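Local coordinates for putative cell adhesion protein (Bacteroides fragilis, PDB 4H40), which probably serves as a fimbrial (pilus) protein of the fimbrillin-like family and takes part in cell adhesion, at residues Val14-Val19 against Leu108-Gly113; Thr153-Thr158 against Gln170-Pro175; Arg183-Val188 against Ser296-Ala301; Glu198-Gly203 against Asn272-Gly277. One frame throughout, in Å; residues are numbered along the deposited sequence.

Contact 1 of 4, residues Val14-Val19 against Leu108-Gly113; sequences VRIDPV and LYMKAG
Ile16 packs against Leu108 and Met110, while Arg15 lies along Tyr109 on the other face of the same two strands. The Ile16 side chain crosses selenomethionine Met110 at about a right angle, and Ile16 CG1 comes 3.4 Å from Met110 CE. Met110 bends at its last torsion (chi3 -97°), which turns the methyl group back toward the isoleucine. On the flank of Ile16, Leu108 CD2 sits 3.9 Å from Ile16 CB.

Across the other face, Arg15 and Tyr109 run side by side in the same direction. Arg15 CG stands over the ring in a CH-pi contact, 4.0 Å from the Tyr109 centroid, whereas the guanidinium plane is nearly perpendicular to the ring (87°). The aliphatic part of the arginine, not the guanidinium, makes the contact with the ring face.

Backbone bonds set this register. Val14 and Met110 form an antiparallel hydrogen-bonded pair, with Val14 N to Met110 O and Met110 N to Val14 O both at 3.0 Å; Ile16 N adds a bond to Leu108 O at 2.8 Å. Further out, Ile157 lies against Val14, Ile16 and Met110, and Tyr72 packs on Leu108 and Met110. Strand 14-19 also bonds to strand 169-173 on its other edge, making it the central strand of a small three-stranded mixed sheet, with an apolar inner face and a more polar outer one, as in a beta-sandwich.

Contact 2 of 4, residues Thr153-Thr158 against Gln170-Pro175; sequences TAVTIT and QTLYLP
Gln170 reaches across to the end of strand 153-157 and holds the backbone there with both ends of its amide. Its CG is anti to the backbone N (chi1 -157°) and the chain stays extended beyond it, which carries the amide to Thr156 and Thr158. Gln170 NE2 donates to Thr156 O at 2.8 Å, approaching from above the carbonyl plane. Gln170 OE1 receives Thr158 N at 3.2 Å in a nearly straight bond (167°) that lies in the plane of the side-chain carbonyl, on a lone pair. A weak bond from Thr158 OG1 also reaches OE1. The two main bonds fix the rotation of the amide about its last torsion, and all the hydrogen bonds between the two segments run through this one side chain.

Val155 and Leu172 supply the apolar part. Their side chains meet at about a right angle, with Leu172 CD1 set against both valine methyl groups and closest to Val155 CG1 (3.7 Å). Val155 CG2 also borders the Gln170 amide, the valine and glutamine running antiparallel alongside each other. At the far end, Thr153 OG1 rests against CG of the Pro175 ring, 3.5 Å away.

The two strand axes run almost exactly antiparallel (176°) yet stay 8.9 Å apart, so they face one another through side chains. Strand 153-157 pairs with strand 113-121, whereas strand 169-173 pairs with strand 14-19; Phe117 packs on Thr153 and Leu172, and Leu59 of strand 56-62 lies against Leu172.

Contact 3 of 4, residues Arg183-Val188 against Ser296-Ala301; sequences RMQFTV and SYNYTA
Tyr297 N bonds to Arg183 O at 2.7 Å, the first of five backbone hydrogen bonds joining two parallel strands. Gln185 N to Tyr297 O, Tyr299 N to Gln185 O, Thr187 N to Tyr299 O and Ala301 N to Thr187 O continue the ladder, and CA-H...O contacts lie between them.

The apolar face carries Met184, Phe186, Val188, Tyr297, Tyr299 and Ala301. The Phe186 and Tyr299 rings point the same way with planes only 21° apart, but are offset until little of one lies over the other: Phe186 CE1 meets Tyr299 CD1 at 3.7 Å, and the centroids are 5.6 Å apart. Selenomethionine Met184 bends at chi3 (90°), bringing CE 3.8 Å from Tyr299 CE1. Strand 177-190 also bonds antiparallel to strand 251-257, and Ile206 of strand 197-207 packs on Met184 and Phe186, consistent with a transthyretin-like beta-sandwich whose core lies on this side.

Polar groups occupy the opposite face. Arg183 NH2 donates to Gln185 OE1 (2.7 Å), which lies in the guanidinium plane. One water links Arg183 NE to Asn298 OD1; a second joins Gln185 NE2, Thr187 OG1 and Tyr299 O. Ser296 OG hydrogen-bonds to Ser26 OG.

Contact 4 of 4, residues Glu198-Gly203 against Asn272-Gly277; sequences EMLAEG and NLKVNG
Leu200 and Lys274 cross at about a right angle, with Leu200 CD2 3.8 Å from Lys274 CB. The other leucine branch, CD1, lies over the backbone of the opposite strand, near Leu273 O. Glu198 and Lys274, by contrast, run side by side in the same direction. Glu198 OE1 remains 4.8 Å from Lys274 NZ, so the opposite charges are near each other without touching. A water donates to both Glu198 OE1 and Lys274 O and accepts from Gly277 N, linking the glutamate to the loop after the strand.

Asn272 turns toward the corner of segment 198-203. With CG beside its own backbone N (chi1 -57°), its amide points back to Gly203, and Asn272 ND2 donates to Gly203 O at 2.7 Å, the acceptor lying in the amide plane. Asn272 N bonds to the same oxygen at 3.0 Å from the opposite face of the carbonyl, so one residue grips that atom twice. Glu202 CB flanks the amide, 3.6 Å from Asn272 ND2.

Glu198 and Lys274 form an antiparallel hydrogen-bonded pair, and Leu200 N bonds to Asn272 O. A type I beta turn, closed by Gly203 N to Leu200 O at 2.8 Å, ends with Gly203 at positive phi (49°). This is an antiparallel strand pair in the middle of a four-stranded sheet, where the turn takes strand 197-207 round a corner and Asn272 holds Gly203 beyond it.

Overall arrangement
From the N terminus, contact 1 joins strand 14-19 to segment 108-113 and closes a loop of 88 residues. Contact 2 follows in series, closing a short loop that includes the unmodelled residues 159-167. These two touch, through Val19 N to Leu172 O and Gly113 O to Ile157 N, and tie the three-stranded sheet to the strands facing it. Strand 169-173 leads on to strand 177-190 on the other side of the chain's centre, where contact 3 closes a 107-residue loop with strand 296-305. Contact 4 nests inside that loop, about 17 Å away between centres, and meets contact 3 where Val188 packs on Leu273. None of the four loops cross.

Contact 1 of 4, residues Val14-Val19 against Leu108-Gly113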
# COMPACT_ATOMS: atom_id res chain seq x y z
N VAL B 14 49.00 -25.42 12.49
CA VAL B 14 49.14 -24.09 11.85
C VAL B 14 48.11 -23.12 12.47
O VAL B 14 46.94 -23.48 12.59
CB VAL B 14 49.00 -24.20 10.30
CG1 VAL B 14 48.76 -22.84 9.64
CG2 VAL B 14 50.21 -24.90 9.68
N ARG B 15 48.53 -21.90 12.86
CA ARG B 15 47.64 -20.90 13.47
C ARG B 15 46.81 -20.20 12.40
O ARG B 15 47.35 -19.75 11.38
CB ARG B 15 48.43 -19.86 14.29
CG ARG B 15 47.56 -19.10 15.28
CD ARG B 15 48.36 -18.10 16.11
NE ARG B 15 48.75 -16.92 15.33
CZ ARG B 15 49.99 -16.46 15.25
NH1 ARG B 15 50.99 -17.08 15.87
NH2 ARG B 15 50.26 -15.38 14.51
N ILE B 16 45.50 -20.09 12.63
CA ILE B 16 44.57 -19.49 11.67
C ILE B 16 44.23 -18.04 12.07
O ILE B 16 43.63 -17.78 13.13
CB ILE B 16 43.31 -20.38 11.47
CG1 ILE B 16 43.67 -21.88 11.31
CG2 ILE B 16 42.45 -19.88 10.30
CD1 ILE B 16 44.61 -22.30 10.09
N ASP B 17 44.63 -17.11 11.20
CA ASP B 17 44.39 -15.67 11.33
C ASP B 17 43.29 -15.27 10.31
O ASP B 17 43.58 -15.04 9.13
CB ASP B 17 45.72 -14.88 11.13
CG ASP B 17 45.57 -13.36 10.99
OD1 ASP B 17 44.97 -12.73 11.90
OD2 ASP B 17 46.05 -12.81 9.96
N PRO B 18 42.01 -15.25 10.73
CA PRO B 18 40.95 -14.91 9.77
C PRO B 18 40.86 -13.41 9.53
O PRO B 18 41.04 -12.60 10.45
CB PRO B 18 39.69 -15.49 10.41
CG PRO B 18 39.97 -15.50 11.85
CD PRO B 18 41.46 -15.54 12.06
N VAL B 19 40.60 -13.03 8.27
CA VAL B 19 40.48 -11.64 7.85
C VAL B 19 39.05 -11.42 7.36
O VAL B 19 38.59 -12.11 6.44
CB VAL B 19 41.58 -11.29 6.80
CG1 VAL B 19 41.25 -10.02 6.02
CG2 VAL B 19 42.94 -11.17 7.48
N LEU B 108 42.83 -20.37 16.97
CA LEU B 108 42.42 -21.58 16.28
C LEU B 108 43.63 -22.16 15.54
O LEU B 108 44.18 -21.52 14.65
CB LEU B 108 41.25 -21.33 15.29
CG LEU B 108 41.00 -22.36 14.15
CD1 LEU B 108 40.37 -23.65 14.66
CD2 LEU B 108 40.10 -21.78 13.14
N TYR B 109 44.04 -23.37 15.95
CA TYR B 109 45.10 -24.12 15.31
C TYR B 109 44.46 -25.30 14.60
O TYR B 109 43.62 -26.00 15.18
CB TYR B 109 46.18 -24.58 16.31
CG TYR B 109 46.99 -23.46 16.92
CD1 TYR B 109 46.60 -22.85 18.10
CD2 TYR B 109 48.20 -23.06 16.35
CE1 TYR B 109 47.37 -21.85 18.70
CE2 TYR B 109 48.97 -22.06 16.93
CZ TYR B 109 48.55 -21.45 18.10
OH TYR B 109 49.31 -20.46 18.69
N MSE B 110 44.82 -25.49 13.32
CA MSE B 110 44.30 -26.57 12.47
C MSE B 110 45.41 -27.41 11.85
O MSE B 110 46.51 -26.89 11.59
CB MSE B 110 43.42 -25.98 11.35
CG MSE B 110 42.13 -25.40 11.86
SE MSE B 110 40.78 -25.27 10.50
CE MSE B 110 41.02 -23.50 10.01
N LYS B 111 45.13 -28.71 11.57
CA LYS B 111 46.12 -29.52 10.86
C LYS B 111 46.06 -29.18 9.37
O LYS B 111 45.07 -28.58 8.92
CB LYS B 111 46.05 -31.07 11.09
CG LYS B 111 44.76 -31.79 11.48
CD LYS B 111 45.12 -33.19 11.97
CE LYS B 111 44.07 -33.82 12.83
NZ LYS B 111 44.62 -35.00 13.54
N ALA B 112 47.10 -29.56 8.61
CA ALA B 112 47.19 -29.37 7.16
C ALA B 112 46.11 -30.19 6.44
O ALA B 112 45.73 -31.28 6.88
CB ALA B 112 48.57 -29.76 6.67
N GLY B 113 45.56 -29.61 5.38
CA GLY B 113 44.52 -30.23 4.58
C GLY B 113 43.55 -29.25 3.96
O GLY B 113 43.67 -28.04 4.17

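Contact 2 of 4, residues Thr153-Thr158 against Gln170-Pro175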
# COMPACT_ATOMS: atom_id res chain seq x y z
N THR B 153 33.44 -21.31 0.55
CA THR B 153 34.74 -21.53 -0.05
C THR B 153 35.51 -22.60 0.70
O THR B 153 35.20 -22.94 1.85
CB THR B 153 35.55 -20.23 -0.13
OG1 THR B 153 35.49 -19.53 1.12
CG2 THR B 153 35.07 -19.33 -1.25
N ALA B 154 36.50 -23.16 0.01
CA ALA B 154 37.42 -24.13 0.56
C ALA B 154 38.77 -23.46 0.78
O ALA B 154 39.10 -22.47 0.10
CB ALA B 154 37.55 -25.32 -0.37
N VAL B 155 39.52 -23.96 1.76
CA VAL B 155 40.86 -23.47 2.10
C VAL B 155 41.79 -24.66 2.21
O VAL B 155 41.40 -25.70 2.75
CB VAL B 155 40.88 -22.58 3.38
CG1 VAL B 155 40.35 -23.32 4.62
CG2 VAL B 155 42.26 -21.98 3.63
N THR B 156 43.01 -24.52 1.68
CA THR B 156 44.04 -25.55 1.79
C THR B 156 45.09 -25.01 2.75
O THR B 156 45.65 -23.94 2.52
CB THR B 156 44.59 -25.95 0.42
OG1 THR B 156 43.51 -26.39 -0.40
CG2 THR B 156 45.64 -27.05 0.52
N ILE B 157 45.33 -25.74 3.84
CA ILE B 157 46.32 -25.37 4.85
C ILE B 157 47.59 -26.18 4.58
O ILE B 157 47.53 -27.41 4.43
CB ILE B 157 45.75 -25.55 6.29
CG1 ILE B 157 44.45 -24.73 6.45
CG2 ILE B 157 46.79 -25.14 7.34
CD1 ILE B 157 43.61 -25.06 7.65
N THR B 158 48.73 -25.48 4.46
CA THR B 158 50.04 -26.09 4.16
C THR B 158 50.92 -26.16 5.41
O THR B 158 50.77 -25.36 6.33
CB THR B 158 50.76 -25.31 3.05
OG1 THR B 158 50.67 -23.91 3.32
CG2 THR B 158 50.18 -25.60 1.66
N GLN B 170 48.72 -19.16 8.93
CA GLN B 170 48.03 -18.97 7.65
C GLN B 170 46.90 -17.97 7.79
O GLN B 170 46.17 -17.98 8.79
CB GLN B 170 47.50 -20.30 7.09
CG GLN B 170 47.28 -20.25 5.57
CD GLN B 170 47.17 -21.62 4.97
OE1 GLN B 170 48.12 -22.41 4.95
NE2 GLN B 170 46.01 -21.92 4.42
N THR B 171 46.76 -17.10 6.79
CA THR B 171 45.72 -16.08 6.75
C THR B 171 44.52 -16.68 6.01
O THR B 171 44.65 -17.16 4.88
CB THR B 171 46.23 -14.76 6.14
OG1 THR B 171 47.42 -14.34 6.83
CG2 THR B 171 45.20 -13.66 6.19
N LEU B 172 43.36 -16.66 6.67
CA LEU B 172 42.10 -17.15 6.14
C LEU B 172 41.26 -15.96 5.70
O LEU B 172 40.72 -15.24 6.54
CB LEU B 172 41.37 -17.99 7.21
CG LEU B 172 40.05 -18.64 6.81
CD1 LEU B 172 40.29 -19.92 6.09
CD2 LEU B 172 39.24 -18.94 8.03
N TYR B 173 41.19 -15.72 4.39
CA TYR B 173 40.41 -14.60 3.86
C TYR B 173 38.92 -15.01 3.77
O TYR B 173 38.56 -15.95 3.04
CB TYR B 173 40.97 -14.13 2.50
CG TYR B 173 42.31 -13.43 2.63
CD1 TYR B 173 42.39 -12.09 2.98
CD2 TYR B 173 43.50 -14.12 2.39
CE1 TYR B 173 43.62 -11.45 3.11
CE2 TYR B 173 44.74 -13.49 2.51
CZ TYR B 173 44.79 -12.15 2.88
OH TYR B 173 46.01 -11.50 3.01
N LEU B 174 38.09 -14.34 4.59
CA LEU B 174 36.67 -14.64 4.67
C LEU B 174 35.91 -13.98 3.57
O LEU B 174 36.15 -12.80 3.29
CB LEU B 174 36.07 -14.22 6.03
CG LEU B 174 36.63 -14.83 7.30
CD1 LEU B 174 35.70 -14.58 8.42
CD2 LEU B 174 36.84 -16.30 7.18
N PRO B 175 34.95 -14.69 2.94
CA PRO B 175 34.11 -14.03 1.94
C PRO B 175 33.07 -13.12 2.63
O PRO B 175 32.83 -13.28 3.84
CB PRO B 175 33.44 -15.20 1.20
CG PRO B 175 33.95 -16.47 1.87
CD PRO B 175 34.50 -16.08 3.18

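Contact 3 of 4, residues Arg183-Val188 against Ser296-Ala301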
# COMPACT_ATOMS: atom_id res chain seq x y z
N ARG B 183 13.80 -7.85 6.90
CA ARG B 183 13.84 -6.76 7.85
C ARG B 183 12.64 -5.86 7.62
O ARG B 183 12.30 -5.56 6.48
CB ARG B 183 15.14 -5.97 7.69
CG ARG B 183 15.24 -4.79 8.64
CD ARG B 183 16.54 -4.07 8.49
NE ARG B 183 16.39 -2.66 8.82
CZ ARG B 183 17.10 -2.04 9.75
NH1 ARG B 183 18.03 -2.70 10.44
NH2 ARG B 183 16.90 -0.75 10.00
N MSE B 184 12.00 -5.44 8.71
CA MSE B 184 10.89 -4.49 8.66
C MSE B 184 11.32 -3.26 9.44
O MSE B 184 11.96 -3.39 10.48
CB MSE B 184 9.58 -5.08 9.19
CG MSE B 184 9.04 -6.16 8.29
SE MSE B 184 7.25 -6.80 8.73
CE MSE B 184 6.24 -5.56 7.65
N GLN B 185 11.06 -2.08 8.88
CA GLN B 185 11.38 -0.84 9.54
C GLN B 185 10.20 0.11 9.48
O GLN B 185 9.57 0.22 8.45
CB GLN B 185 12.61 -0.21 8.92
CG GLN B 185 13.07 0.97 9.71
CD GLN B 185 14.20 1.63 9.03
OE1 GLN B 185 15.35 1.33 9.28
NE2 GLN B 185 13.88 2.57 8.17
N PHE B 186 9.90 0.77 10.60
CA PHE B 186 8.84 1.75 10.76
C PHE B 186 9.46 3.05 11.29
O PHE B 186 10.14 3.06 12.32
CB PHE B 186 7.74 1.22 11.70
CG PHE B 186 7.26 -0.18 11.32
CD1 PHE B 186 6.26 -0.36 10.36
CD2 PHE B 186 7.84 -1.30 11.87
CE1 PHE B 186 5.88 -1.63 9.96
CE2 PHE B 186 7.45 -2.58 11.46
CZ PHE B 186 6.49 -2.74 10.51
N THR B 187 9.30 4.13 10.50
CA THR B 187 9.66 5.49 10.87
C THR B 187 8.33 6.15 11.19
O THR B 187 7.44 6.16 10.32
CB THR B 187 10.46 6.19 9.77
OG1 THR B 187 11.66 5.46 9.49
CG2 THR B 187 10.82 7.61 10.15
N VAL B 188 8.14 6.58 12.46
CA VAL B 188 6.91 7.26 12.91
C VAL B 188 7.22 8.73 13.10
O VAL B 188 8.01 9.08 13.99
CB VAL B 188 6.27 6.66 14.18
CG1 VAL B 188 4.95 7.33 14.48
CG2 VAL B 188 6.11 5.14 14.07
N SER B 296 14.58 -5.26 2.94
CA SER B 296 13.99 -4.33 3.91
C SER B 296 12.62 -3.92 3.44
O SER B 296 12.44 -3.56 2.28
CB SER B 296 14.85 -3.09 4.09
OG SER B 296 16.05 -3.35 4.80
N TYR B 297 11.66 -3.96 4.35
CA TYR B 297 10.29 -3.59 4.09
C TYR B 297 10.06 -2.40 5.00
O TYR B 297 9.83 -2.55 6.20
CB TYR B 297 9.34 -4.81 4.30
CG TYR B 297 9.74 -5.96 3.40
CD1 TYR B 297 10.72 -6.87 3.79
CD2 TYR B 297 9.25 -6.05 2.10
CE1 TYR B 297 11.18 -7.85 2.92
CE2 TYR B 297 9.68 -7.05 1.24
CZ TYR B 297 10.68 -7.92 1.64
OH TYR B 297 11.11 -8.91 0.78
N ASN B 298 10.37 -1.21 4.45
CA ASN B 298 10.33 0.10 5.10
C ASN B 298 8.99 0.79 4.96
O ASN B 298 8.45 0.84 3.89
CB ASN B 298 11.39 0.99 4.48
CG ASN B 298 12.73 0.33 4.47
OD1 ASN B 298 13.10 -0.34 5.43
ND2 ASN B 298 13.46 0.49 3.37
N TYR B 299 8.49 1.31 6.05
CA TYR B 299 7.23 2.04 6.15
C TYR B 299 7.52 3.39 6.79
O TYR B 299 8.46 3.49 7.58
CB TYR B 299 6.22 1.25 6.97
CG TYR B 299 5.72 0.01 6.26
CD1 TYR B 299 6.45 -1.18 6.29
CD2 TYR B 299 4.50 0.01 5.58
CE1 TYR B 299 6.00 -2.32 5.62
CE2 TYR B 299 4.03 -1.13 4.94
CZ TYR B 299 4.80 -2.28 4.93
OH TYR B 299 4.35 -3.37 4.23
N THR B 300 6.77 4.44 6.38
CA THR B 300 6.89 5.80 6.94
C THR B 300 5.48 6.20 7.35
O THR B 300 4.57 6.26 6.52
CB THR B 300 7.62 6.76 5.99
OG1 THR B 300 8.81 6.10 5.57
CG2 THR B 300 8.06 8.00 6.67
N ALA B 301 5.28 6.31 8.66
CA ALA B 301 3.97 6.65 9.19
C ALA B 301 4.00 8.05 9.84
O ALA B 301 5.05 8.45 10.36
CB ALA B 301 3.53 5.57 10.18
O HOH W 1 15.24 -0.84 6.80
O HOH W 2 11.44 3.69 7.45

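Contact 4 of 4, residues Glu198-Gly203 against Asn272-Gly277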
# COMPACT_ATOMS: atom_id res chain seq x y z
N GLU B 198 6.34 9.01 21.92
CA GLU B 198 7.16 7.97 22.54
C GLU B 198 6.57 6.61 22.27
O GLU B 198 5.41 6.52 21.85
CB GLU B 198 7.24 8.19 24.06
CG GLU B 198 7.93 9.46 24.53
CD GLU B 198 7.57 9.81 25.96
OE1 GLU B 198 6.47 10.39 26.17
OE2 GLU B 198 8.34 9.45 26.88
N MSE B 199 7.34 5.54 22.53
CA MSE B 199 6.91 4.14 22.44
C MSE B 199 6.29 3.73 23.75
O MSE B 199 6.86 4.00 24.80
CB MSE B 199 8.13 3.20 22.20
CG MSE B 199 8.78 3.35 20.83
SE MSE B 199 7.99 2.23 19.43
CE MSE B 199 8.79 0.59 19.90
N LEU B 200 5.17 3.01 23.72
CA LEU B 200 4.65 2.45 24.96
C LEU B 200 5.45 1.15 25.24
O LEU B 200 6.13 0.64 24.34
CB LEU B 200 3.15 2.18 24.84
CG LEU B 200 2.23 3.38 24.81
CD1 LEU B 200 0.82 2.95 24.52
CD2 LEU B 200 2.31 4.19 26.09
N ALA B 201 5.38 0.61 26.48
CA ALA B 201 6.09 -0.65 26.79
C ALA B 201 5.66 -1.77 25.82
O ALA B 201 6.46 -2.65 25.50
CB ALA B 201 5.82 -1.05 28.21
N GLU B 202 4.42 -1.69 25.31
CA GLU B 202 3.85 -2.64 24.35
C GLU B 202 4.52 -2.50 22.95
O GLU B 202 4.46 -3.46 22.18
CB GLU B 202 2.32 -2.46 24.22
CG GLU B 202 1.50 -2.74 25.48
CD GLU B 202 1.45 -1.66 26.56
OE1 GLU B 202 1.93 -0.53 26.31
OE2 GLU B 202 0.93 -1.96 27.66
N GLY B 203 5.10 -1.33 22.65
CA GLY B 203 5.78 -1.03 21.40
C GLY B 203 5.02 -1.37 20.13
O GLY B 203 3.79 -1.20 20.06
N ASN B 272 1.76 0.90 19.47
CA ASN B 272 1.35 1.39 20.78
C ASN B 272 2.23 2.56 21.11
O ASN B 272 3.43 2.38 21.39
CB ASN B 272 1.45 0.29 21.82
CG ASN B 272 0.65 -0.93 21.45
OD1 ASN B 272 -0.55 -0.98 21.67
ND2 ASN B 272 1.29 -1.91 20.86
N LEU B 273 1.69 3.78 20.96
CA LEU B 273 2.46 5.00 21.13
C LEU B 273 1.83 5.92 22.15
O LEU B 273 0.61 5.89 22.36
CB LEU B 273 2.60 5.75 19.78
CG LEU B 273 3.05 4.94 18.55
CD1 LEU B 273 2.82 5.71 17.26
CD2 LEU B 273 4.50 4.52 18.65
N LYS B 274 2.67 6.77 22.76
CA LYS B 274 2.25 7.79 23.70
C LYS B 274 2.31 9.11 22.97
O LYS B 274 3.39 9.68 22.82
CB LYS B 274 3.14 7.76 24.96
CG LYS B 274 2.55 8.47 26.16
CD LYS B 274 3.48 8.31 27.33
CE LYS B 274 2.80 8.64 28.64
NZ LYS B 274 3.78 8.64 29.75
N VAL B 275 1.18 9.56 22.45
CA VAL B 275 1.05 10.82 21.70
C VAL B 275 0.58 11.91 22.66
O VAL B 275 -0.46 11.77 23.29
CB VAL B 275 0.13 10.67 20.46
CG1 VAL B 275 0.11 11.95 19.64
CG2 VAL B 275 0.55 9.49 19.60
N ASN B 276 1.36 12.99 22.78
CA ASN B 276 1.10 14.13 23.66
C ASN B 276 0.68 13.69 25.07
O ASN B 276 -0.22 14.28 25.67
CB ASN B 276 0.06 15.06 23.04
CG ASN B 276 0.51 15.73 21.77
OD1 ASN B 276 1.71 15.88 21.50
ND2 ASN B 276 -0.44 16.18 20.97
N GLY B 277 1.37 12.67 25.60
CA GLY B 277 1.15 12.13 26.93
C GLY B 277 0.03 11.12 27.08
O GLY B 277 -0.11 10.53 28.15
O HOH W 3 3.93 11.46 24.78